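Local coordinates for dihydrodipicolinate reductase N-terminus domain-containing protein (Mycobacterium smegmatis, PDB 6IAQ), which probably catalyses the NADP-dependent reductive amination of ketones to amines, as a native amine dehydrogenase with a Rossmann-type cofactor domain, at residues T215-K220 with E262-E267; A197-T202 with F252-R257. All coordinates share one frame; numbering follows the deposited sequence.

Contact 1: T215-K220 with E262-E267; sequences TGLTVK and EGPVFE
The carboxylate of E262 holds T218 with both of its oxygens. OE1 accepts the backbone N of T218 at 2.9 Å, with an angle of 156° at the hydrogen. OE2 accepts the hydroxyl OG1 of T218 at 2.7 Å. Each donor comes in on the syn side of its oxygen and lies a little out of the carboxylate plane. Two bonds to one residue fix how the carboxylate is rotated. The E262 chain reaches T218 by a bend at its second torsion (chi2 84°). The threonine side chain runs nearly at right angles to it. OG1 of T218 stands beside its own backbone N (chi1 -42°), which puts both donors in front of the two oxygens.

L217 points into the contact and works with both of its branches. CD2 lies against the aliphatic part of E262, 4.1 Å from CB. CD1 goes to the apolar side. It meets the edge of the F266 ring near the ring plane, 3.8 Å from CE1, and touches CG of P264 at 4.0 Å. The leucine thus lies between a polar grip at the surface and buried apolar side chains.

G216 ends the helix 203-215 in a Schellman motif, with the positive phi that glycine favours. The chain then turns into the strand 219-230. E262, G263 and P264 lie in the turn after strand 249-260, and strand 265-273 starts at V265. The contact therefore packs a helix-to-strand link on a beta hairpin turn. Strand 249-260 lies between strands 219-230 and 265-273, and T218 also bonds to the backbone of E261. F266 continues inward onto L208, L211 and V212 of helix 203-215 and M153 of helix 141-153, while P264 touches I159 of strand 158-169.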
loop_
_atom_site.group_PDB
_atom_site.type_symbol
_atom_site.label_atom_id
_atom_site.label_comp_id
_atom_site.label_asym_id
_atom_site.label_seq_id
_atom_site.Cartn_x
_atom_site.Cartn_y
_atom_site.Cartn_z
ATOM N N THR A 215 -3.179 -12.049 7.194
ATOM C CA THR A 215 -3.447 -12.954 6.052
ATOM C C THR A 215 -4.398 -14.073 6.504
ATOM O O THR A 215 -4.935 -14.771 5.635
ATOM C CB THR A 215 -2.143 -13.471 5.438
ATOM O OG1 THR A 215 -1.278 -12.334 5.262
ATOM C CG2 THR A 215 -2.382 -14.160 4.108
ATOM N N GLY A 216 -4.592 -14.235 7.813
ATOM C CA GLY A 216 -5.489 -15.252 8.399
ATOM C C GLY A 216 -4.866 -16.631 8.327
ATOM O O GLY A 216 -5.626 -17.595 8.167
ATOM N N LEU A 217 -3.541 -16.745 8.434
ATOM C CA LEU A 217 -2.825 -18.048 8.304
ATOM C C LEU A 217 -2.471 -18.591 9.691
ATOM O O LEU A 217 -2.685 -17.873 10.685
ATOM C CB LEU A 217 -1.560 -17.880 7.461
ATOM C CG LEU A 217 -1.754 -17.215 6.092
ATOM C CD1 LEU A 217 -0.424 -17.046 5.371
ATOM C CD2 LEU A 217 -2.706 -18.026 5.227
ATOM N N THR A 218 -1.925 -19.812 9.734
ATOM C CA THR A 218 -1.670 -20.596 10.971
ATOM C C THR A 218 -0.181 -20.854 11.091
ATOM O O THR A 218 0.389 -21.474 10.165
ATOM C CB THR A 218 -2.393 -21.954 10.964
ATOM O OG1 THR A 218 -3.709 -21.752 10.453
ATOM C CG2 THR A 218 -2.463 -22.581 12.339
ATOM N N VAL A 219 0.416 -20.444 12.211
ATOM C CA VAL A 219 1.869 -20.657 12.425
ATOM C C VAL A 219 2.120 -22.168 12.457
ATOM O O VAL A 219 1.378 -22.880 13.146
ATOM C CB VAL A 219 2.370 -19.950 13.695
ATOM C CG1 VAL A 219 3.817 -20.256 13.953
ATOM C CG2 VAL A 219 2.161 -18.446 13.624
ATOM N N LYS A 220 3.102 -22.633 11.690
ATOM C CA LYS A 220 3.629 -24.016 11.739
ATOM C C LYS A 220 4.953 -23.989 12.489
ATOM O O LYS A 220 5.177 -24.878 13.297
ATOM C CB LYS A 220 3.828 -24.566 10.324
ATOM C CG LYS A 220 4.502 -25.926 10.230
ATOM C CD LYS A 220 4.509 -26.451 8.816
ATOM C CE LYS A 220 5.044 -27.862 8.709
ATOM N NZ LYS A 220 6.095 -27.967 7.662
ATOM N N GLU A 262 -0.545 -23.364 5.943
ATOM C CA GLU A 262 -1.200 -23.211 4.620
ATOM C C GLU A 262 -0.175 -23.138 3.475
ATOM O O GLU A 262 -0.615 -23.224 2.318
ATOM C CB GLU A 262 -2.116 -21.990 4.618
ATOM C CG GLU A 262 -3.288 -22.091 5.574
ATOM C CD GLU A 262 -3.010 -21.691 7.017
ATOM O OE1 GLU A 262 -1.831 -21.442 7.367
ATOM O OE2 GLU A 262 -3.967 -21.623 7.798
ATOM N N GLY A 263 1.123 -22.962 3.741
ATOM C CA GLY A 263 2.169 -22.986 2.691
ATOM C C GLY A 263 3.062 -21.740 2.666
ATOM O O GLY A 263 4.291 -21.860 2.676
ATOM N N PRO A 264 2.521 -20.501 2.596
ATOM C CA PRO A 264 3.367 -19.301 2.592
ATOM C C PRO A 264 4.360 -19.274 3.758
ATOM O O PRO A 264 4.015 -19.612 4.893
ATOM C CB PRO A 264 2.362 -18.149 2.691
ATOM C CG PRO A 264 1.111 -18.710 2.072
ATOM C CD PRO A 264 1.094 -20.171 2.476
ATOM N N VAL A 265 5.585 -18.887 3.435
ATOM C CA VAL A 265 6.695 -18.654 4.391
ATOM C C VAL A 265 7.008 -17.161 4.377
ATOM O O VAL A 265 7.075 -16.564 3.274
ATOM C CB VAL A 265 7.922 -19.483 3.995
ATOM C CG1 VAL A 265 9.115 -19.166 4.876
ATOM C CG2 VAL A 265 7.595 -20.977 3.989
ATOM N N PHE A 266 7.218 -16.591 5.559
ATOM C CA PHE A 266 7.593 -15.175 5.743
ATOM C C PHE A 266 8.988 -15.109 6.334
ATOM O O PHE A 266 9.268 -15.845 7.317
ATOM C CB PHE A 266 6.590 -14.486 6.658
ATOM C CG PHE A 266 5.191 -14.486 6.125
ATOM C CD1 PHE A 266 4.387 -15.604 6.255
ATOM C CD2 PHE A 266 4.689 -13.373 5.478
ATOM C CE1 PHE A 266 3.106 -15.608 5.739
ATOM C CE2 PHE A 266 3.395 -13.376 4.989
ATOM C CZ PHE A 266 2.597 -14.486 5.143
ATOM N N GLU A 267 9.821 -14.228 5.789
ATOM C CA GLU A 267 11.210 -14.044 6.268
ATOM C C GLU A 267 11.557 -12.559 6.226
ATOM O O GLU A 267 11.250 -11.890 5.224
ATOM C CB GLU A 267 12.181 -14.897 5.452
ATOM C CG GLU A 267 13.549 -14.989 6.089
ATOM C CD GLU A 267 14.456 -16.082 5.548
ATOM O OE1 GLU A 267 14.292 -17.255 5.939
ATOM O OE2 GLU A 267 15.310 -15.761 4.736
#

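Contact 2: A197-T202 with F252-R257; sequences AQRPPT and FTDIDR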
loop_
_atom_site.group_PDB
_atom_site.type_symbol
_atom_site.label_atom_id
_atom_site.label_comp_id
_atom_site.label_asym_id
_atom_site.label_seq_id
_atom_site.Cartn_x
_atom_site.Cartn_y
_atom_site.Cartn_z
ATOM N N ALA A 197 18.522 -15.193 28.780
ATOM C CA ALA A 197 17.241 -15.919 28.910
ATOM C C ALA A 197 16.060 -14.990 28.610
ATOM O O ALA A 197 15.010 -15.490 28.202
ATOM C CB ALA A 197 17.162 -16.480 30.313
ATOM N N GLN A 198 16.205 -13.699 28.891
ATOM C CA GLN A 198 15.104 -12.708 28.789
ATOM C C GLN A 198 15.426 -11.661 27.720
ATOM O O GLN A 198 14.906 -10.525 27.837
ATOM C CB GLN A 198 14.842 -12.061 30.149
ATOM C CG GLN A 198 14.254 -13.083 31.094
ATOM C CD GLN A 198 13.757 -12.520 32.394
ATOM O OE1 GLN A 198 13.752 -11.307 32.635
ATOM N NE2 GLN A 198 13.343 -13.445 33.251
ATOM N N ARG A 199 16.212 -12.015 26.708
ATOM C CA ARG A 199 16.435 -11.107 25.539
ATOM C C ARG A 199 15.076 -10.754 24.950
ATOM O O ARG A 199 14.244 -11.637 24.753
ATOM C CB ARG A 199 17.343 -11.730 24.476
ATOM C CG ARG A 199 17.893 -10.695 23.499
ATOM C CD ARG A 199 17.581 -11.074 22.075
ATOM N NE ARG A 199 17.759 -9.976 21.122
ATOM C CZ ARG A 199 17.988 -10.168 19.820
ATOM N NH1 ARG A 199 18.077 -11.397 19.350
ATOM N NH2 ARG A 199 18.126 -9.143 18.992
ATOM N N PRO A 200 14.770 -9.466 24.702
ATOM C CA PRO A 200 13.461 -9.090 24.168
ATOM C C PRO A 200 13.191 -9.688 22.791
ATOM O O PRO A 200 14.141 -10.045 22.078
ATOM C CB PRO A 200 13.440 -7.552 24.103
ATOM C CG PRO A 200 14.829 -7.101 24.445
ATOM C CD PRO A 200 15.605 -8.303 24.978
ATOM N N PRO A 201 11.907 -9.755 22.377
ATOM C CA PRO A 201 11.566 -10.201 21.030
ATOM C C PRO A 201 12.158 -9.208 20.002
ATOM O O PRO A 201 12.357 -8.034 20.287
ATOM C CB PRO A 201 10.024 -10.202 21.004
ATOM C CG PRO A 201 9.623 -9.160 22.059
ATOM C CD PRO A 201 10.725 -9.250 23.116
ATOM N N THR A 202 12.508 -9.722 18.838
ATOM C CA THR A 202 13.024 -8.916 17.707
ATOM C C THR A 202 11.880 -8.069 17.144
ATOM O O THR A 202 10.719 -8.513 17.137
ATOM C CB THR A 202 13.688 -9.800 16.647
ATOM O OG1 THR A 202 12.677 -10.690 16.153
ATOM C CG2 THR A 202 14.879 -10.548 17.213
ATOM N N PHE A 252 23.126 -4.486 15.409
ATOM C CA PHE A 252 22.941 -5.916 15.104
ATOM C C PHE A 252 21.947 -6.093 13.967
ATOM O O PHE A 252 21.141 -5.186 13.673
ATOM C CB PHE A 252 22.540 -6.731 16.346
ATOM C CG PHE A 252 21.240 -6.359 17.017
ATOM C CD1 PHE A 252 20.019 -6.780 16.511
ATOM C CD2 PHE A 252 21.246 -5.682 18.225
ATOM C CE1 PHE A 252 18.829 -6.451 17.148
ATOM C CE2 PHE A 252 20.055 -5.349 18.852
ATOM C CZ PHE A 252 18.856 -5.749 18.320
ATOM N N THR A 253 21.999 -7.302 13.416
ATOM C CA THR A 253 21.135 -7.784 12.328
ATOM C C THR A 253 20.369 -9.002 12.840
ATOM O O THR A 253 21.012 -9.934 13.324
ATOM C CB THR A 253 21.961 -8.069 11.059
ATOM O OG1 THR A 253 22.627 -6.857 10.680
ATOM C CG2 THR A 253 21.086 -8.645 9.960
ATOM N N ASP A 254 19.054 -8.963 12.741
ATOM C CA ASP A 254 18.146 -10.088 13.041
ATOM C C ASP A 254 17.670 -10.687 11.724
ATOM O O ASP A 254 17.478 -9.934 10.787
ATOM C CB ASP A 254 16.896 -9.672 13.826
ATOM C CG ASP A 254 17.130 -8.997 15.161
ATOM O OD1 ASP A 254 17.989 -9.476 15.929
ATOM O OD2 ASP A 254 16.432 -7.978 15.423
ATOM N N ILE A 255 17.348 -11.968 11.725
ATOM C CA ILE A 255 16.558 -12.658 10.673
ATOM C C ILE A 255 15.494 -13.486 11.381
ATOM O O ILE A 255 15.831 -14.217 12.313
ATOM C CB ILE A 255 17.447 -13.476 9.713
ATOM C CG1 ILE A 255 16.610 -14.123 8.610
ATOM C CG2 ILE A 255 18.274 -14.490 10.457
ATOM C CD1 ILE A 255 17.404 -14.400 7.340
ATOM N N ASP A 256 14.246 -13.248 11.030
ATOM C CA ASP A 256 13.053 -13.908 11.585
ATOM C C ASP A 256 12.345 -14.624 10.447
ATOM O O ASP A 256 12.321 -14.094 9.322
ATOM C CB ASP A 256 12.137 -12.902 12.287
ATOM C CG ASP A 256 12.765 -12.428 13.576
ATOM O OD1 ASP A 256 12.823 -13.259 14.527
ATOM O OD2 ASP A 256 13.270 -11.291 13.592
ATOM N N ARG A 257 11.772 -15.777 10.756
ATOM C CA ARG A 257 11.100 -16.646 9.766
ATOM C C ARG A 257 9.897 -17.306 10.409
ATOM O O ARG A 257 10.035 -17.865 11.520
ATOM C CB ARG A 257 12.087 -17.704 9.276
ATOM C CG ARG A 257 11.519 -18.692 8.270
ATOM C CD ARG A 257 12.610 -19.710 8.000
ATOM N NE ARG A 257 12.720 -20.018 6.594
ATOM C CZ ARG A 257 12.064 -20.995 5.977
ATOM N NH1 ARG A 257 11.255 -21.797 6.644
ATOM N NH2 ARG A 257 12.232 -21.181 4.680
#
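A salt bridge, a hydroxyl-carboxylate hydrogen bond and close packing join R199 and T202 to D254, D256 and F252, on the 252-257 part of strand 249-260. In the salt bridge, NH2 of R199 donates to OD1 of D254 at 3.1 Å, with an angle of 161° at the hydrogen. The acceptor lies near the guanidinium plane, and NH2 comes in on the syn side of OD1. T226, on the neighbouring strand 219-230, bridges the two groups: its OG1 bonds both to this oxygen and to NH1 of R199.

The second bond runs from a hydroxyl to a carboxylate. OG1 of T202 donates to OD2 of D256 at 2.7 Å, from above the carboxylate plane. T202 is at the N-cap of helix 203-215, and the same OG1 caps the backbone N of R205. This cap sits where the loop after helix 187-195 enters the next helix, over the mixed sheet of the C-terminal domain. The other oxygen of D256, OD1, is held by T224 OG1 of strand 219-230.

The remaining contacts are close packing. The methyl CG2 of T202 rests against the carboxylate of D254, 3.4 Å from CG. With chi1 at 61°, OG1 lies between the backbone N and the carbonyl carbon, and CG2 falls beside the N, facing D254. NH2 of R199 also comes 3.3 Å from CE1 of F252. Guanidinium and ring planes are 82° apart, and the cation-pi geometry is long and at most weakly attractive. F190 and Q181 also touch F252, whose side chain is about 10 Å from the bound NADP.

How the contacts relate
The centres of contact 1 and contact 2 are about 19 Å apart. Both belong to the C-terminal domain and its mixed sheet. Along the chain the segments alternate: 197-202, 215-220, 252-257, 262-267. Helix 203-215 joins the first two, starting at contact 2 and ending at contact 1. Strands 249-260 and 265-273 follow each other and are neighbours in the sheet. The contacts also touch directly across this pair, where E267 OE1 forms a 3.2 Å salt bridge with R257 NE. The two contacts thus lie at opposite ends of helix 203-215, where it meets the sheet. Contact 2 is the buried one, while contact 1 is partly buried.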